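Local coordinates for protein peptidoglycan hydrolase FlgJ (Sphingomonas sp. A1, PDB 2ZYC) that hydrolyses glycosidic bonds of peptidoglycan, probably opening the cell wall so that the flagellar rod can be assembled across the periplasm, at residues A2-W10 and R150-A158. The protein carries 2 engineered substitutions. Residues are numbered along the deposited sequence; the frame is centred on the assembly and turned at random.
Sequences AQAFVDATW and RQRLMASAA. Engineered in segment 2-10: Ala2 (natural residue Pro). With PO4 (phosphate ion), chain B.
The side-chain amide of Gln3 crosses to the backbone of helix 147-156. Gln3 NE2 donates to Arg152 O at 3.0 Å, nearly straight at 170° and in the amide plane. Arg152 O also accepts the helical bond from Ser156 N. The second N-H of Gln3 NE2 goes to Asp7 OD1, one turn on, at 2.8 Å. Both amide protons are therefore used, which fixes the flip of the group. With CG anti to the backbone N (chi1 -172°) and a bend at chi2, the Gln3 chain reaches across. In the Ser156 conformer modelled here, Ser156 OG donates to Asp7 OD1 at 2.9 Å, from the face opposite to Gln3 NE2. The contact packs the first helix of this glycosidase family 73 domain, of the lysozyme clan, against the last; the axes of 3-10 and 150-156 cross at -64°. A phosphate, probably from the crystallisation liquor, bridges the two. Ala2 N, Gln3 N and Arg152 NE all donate to it, the last to O1 at the guanidinium edge. The engineered Ala2 puts CB over one guanidinium face, 3.4 Å from Arg152 CZ. Trp37 makes a cation-pi contact with Arg152. Val6 CG2 packs across Arg152 CB, and Leu153 CD2 makes apolar contact with Trp10 CE3 at 3.7 Å.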
# COMPACT_ATOMS: atom_id res chain seq x y z
N ALA A 2 14.73 -4.27 -3.69
CA ALA A 2 13.55 -3.36 -3.55
C ALA A 2 13.25 -2.53 -4.80
O ALA A 2 12.13 -2.06 -4.97
CB ALA A 2 13.72 -2.45 -2.33
N GLN A 3 14.24 -2.35 -5.69
CA GLN A 3 14.01 -1.53 -6.88
C GLN A 3 12.90 -2.05 -7.79
O GLN A 3 12.07 -1.26 -8.28
CB GLN A 3 15.30 -1.30 -7.69
CG GLN A 3 15.13 -0.28 -8.85
CD GLN A 3 14.84 1.12 -8.35
OE1 GLN A 3 15.51 1.62 -7.44
NE2 GLN A 3 13.83 1.78 -8.94
N ALA A 4 12.86 -3.36 -8.00
CA ALA A 4 11.84 -3.97 -8.85
C ALA A 4 10.46 -3.81 -8.24
O ALA A 4 9.48 -3.65 -8.97
CB ALA A 4 12.14 -5.44 -9.10
N PHE A 5 10.39 -3.83 -6.91
CA PHE A 5 9.13 -3.59 -6.20
C PHE A 5 8.58 -2.20 -6.53
O PHE A 5 7.41 -2.07 -6.92
CB PHE A 5 9.30 -3.73 -4.69
CG PHE A 5 8.03 -3.48 -3.92
CD1 PHE A 5 7.04 -4.45 -3.86
CD2 PHE A 5 7.82 -2.27 -3.28
CE1 PHE A 5 5.85 -4.22 -3.14
CE2 PHE A 5 6.65 -2.03 -2.56
CZ PHE A 5 5.66 -3.02 -2.50
N VAL A 6 9.43 -1.19 -6.38
CA VAL A 6 9.11 0.20 -6.73
C VAL A 6 8.73 0.33 -8.22
O VAL A 6 7.69 0.91 -8.54
CB VAL A 6 10.28 1.14 -6.38
CG1 VAL A 6 10.04 2.55 -6.93
CG2 VAL A 6 10.49 1.19 -4.87
N ASP A 7 9.55 -0.23 -9.11
CA ASP A 7 9.29 -0.17 -10.55
C ASP A 7 7.93 -0.78 -10.90
O ASP A 7 7.19 -0.23 -11.72
CB ASP A 7 10.39 -0.90 -11.34
CG ASP A 7 11.76 -0.24 -11.22
OD1 ASP A 7 11.86 0.93 -10.80
OD2 ASP A 7 12.77 -0.93 -11.53
N ALA A 8 7.60 -1.90 -10.26
CA ALA A 8 6.36 -2.64 -10.49
C ALA A 8 5.13 -1.92 -9.96
O ALA A 8 4.09 -1.86 -10.61
CB ALA A 8 6.47 -4.03 -9.86
N THR A 9 5.25 -1.35 -8.77
CA THR A 9 4.09 -0.76 -8.11
C THR A 9 3.81 0.66 -8.60
O THR A 9 2.67 1.11 -8.54
CB THR A 9 4.25 -0.77 -6.58
OG1 THR A 9 5.43 -0.05 -6.21
CG2 THR A 9 4.34 -2.20 -6.06
N TRP A 10 4.84 1.35 -9.09
CA TRP A 10 4.68 2.76 -9.46
C TRP A 10 3.44 3.08 -10.35
O TRP A 10 2.64 3.94 -9.97
CB TRP A 10 5.96 3.36 -10.09
CG TRP A 10 5.68 4.75 -10.60
CD1 TRP A 10 5.31 5.10 -11.87
CD2 TRP A 10 5.65 5.95 -9.82
NE1 TRP A 10 5.08 6.45 -11.94
CE2 TRP A 10 5.29 7.00 -10.70
CE3 TRP A 10 5.92 6.25 -8.47
CZ2 TRP A 10 5.18 8.34 -10.27
CZ3 TRP A 10 5.82 7.57 -8.04
CH2 TRP A 10 5.45 8.60 -8.95
N ARG A 150 13.16 7.94 -1.86
CA ARG A 150 13.54 8.98 -2.82
C ARG A 150 14.50 8.47 -3.90
O ARG A 150 14.27 8.68 -5.09
CB ARG A 150 14.14 10.18 -2.09
CG ARG A 150 14.44 11.38 -2.99
CD ARG A 150 14.51 12.69 -2.18
NE ARG A 150 14.98 12.50 -0.81
CZ ARG A 150 14.20 12.54 0.28
NH1 ARG A 150 12.89 12.77 0.16
NH2 ARG A 150 14.72 12.35 1.48
N GLN A 151 15.56 7.77 -3.49
CA GLN A 151 16.57 7.24 -4.41
C GLN A 151 15.97 6.23 -5.38
O GLN A 151 16.29 6.22 -6.58
CB GLN A 151 17.72 6.59 -3.62
CG GLN A 151 18.56 7.59 -2.82
CD GLN A 151 19.50 6.92 -1.82
OE1 GLN A 151 19.57 5.70 -1.73
NE2 GLN A 151 20.22 7.74 -1.06
N ARG A 152 15.10 5.37 -4.86
CA ARG A 152 14.46 4.35 -5.69
C ARG A 152 13.46 4.96 -6.69
O ARG A 152 13.35 4.49 -7.82
CB ARG A 152 13.79 3.28 -4.83
CG ARG A 152 14.82 2.40 -4.14
CD ARG A 152 14.20 1.47 -3.12
NE ARG A 152 15.25 0.70 -2.45
CZ ARG A 152 15.24 0.37 -1.16
NH1 ARG A 152 14.24 0.74 -0.37
NH2 ARG A 152 16.25 -0.34 -0.67
N LEU A 153 12.76 6.01 -6.28
CA LEU A 153 11.86 6.69 -7.22
C LEU A 153 12.64 7.34 -8.36
O LEU A 153 12.24 7.25 -9.52
CB LEU A 153 10.98 7.72 -6.50
CG LEU A 153 9.94 7.20 -5.49
CD1 LEU A 153 9.38 8.36 -4.67
CD2 LEU A 153 8.83 6.42 -6.17
N MET A 154 13.75 7.99 -8.03
CA MET A 154 14.63 8.59 -9.03
C MET A 154 15.16 7.54 -10.00
O MET A 154 15.11 7.71 -11.22
CB MET A 154 15.80 9.31 -8.35
CG MET A 154 15.40 10.57 -7.62
SD MET A 154 16.78 11.23 -6.67
CE MET A 154 18.04 11.43 -7.94
N ALA A 155 15.66 6.43 -9.44
CA ALA A 155 16.17 5.32 -10.24
C ALA A 155 15.10 4.75 -11.17
O ALA A 155 15.41 4.30 -12.26
CB ALA A 155 16.74 4.22 -9.35
N SER A 156 13.84 4.79 -10.73
CA SER A 156 12.73 4.22 -11.49
C SER A 156 12.37 5.04 -12.73
O SER A 156 11.88 4.51 -13.73
CB SER A 156 11.50 4.07 -10.58
OG SER A 156 10.43 3.44 -11.26
N ALA A 157 12.60 6.35 -12.66
CA ALA A 157 12.18 7.28 -13.73
C ALA A 157 12.94 7.11 -15.04
O ALA A 157 14.14 6.82 -15.05
CB ALA A 157 12.29 8.74 -13.24
N ALA A 158 12.24 7.29 -16.16
CA ALA A 158 12.85 7.18 -17.49
C ALA A 158 13.77 8.36 -17.81
O ALA A 158 14.66 8.24 -18.65
CB ALA A 158 11.77 7.05 -18.58
P PO4 B . 17.59 -2.05 -4.02
O1 PO4 B . 17.26 -0.58 -4.20
O2 PO4 B . 19.10 -2.20 -4.02
O3 PO4 B . 17.06 -2.51 -2.69
O4 PO4 B . 16.99 -2.89 -5.12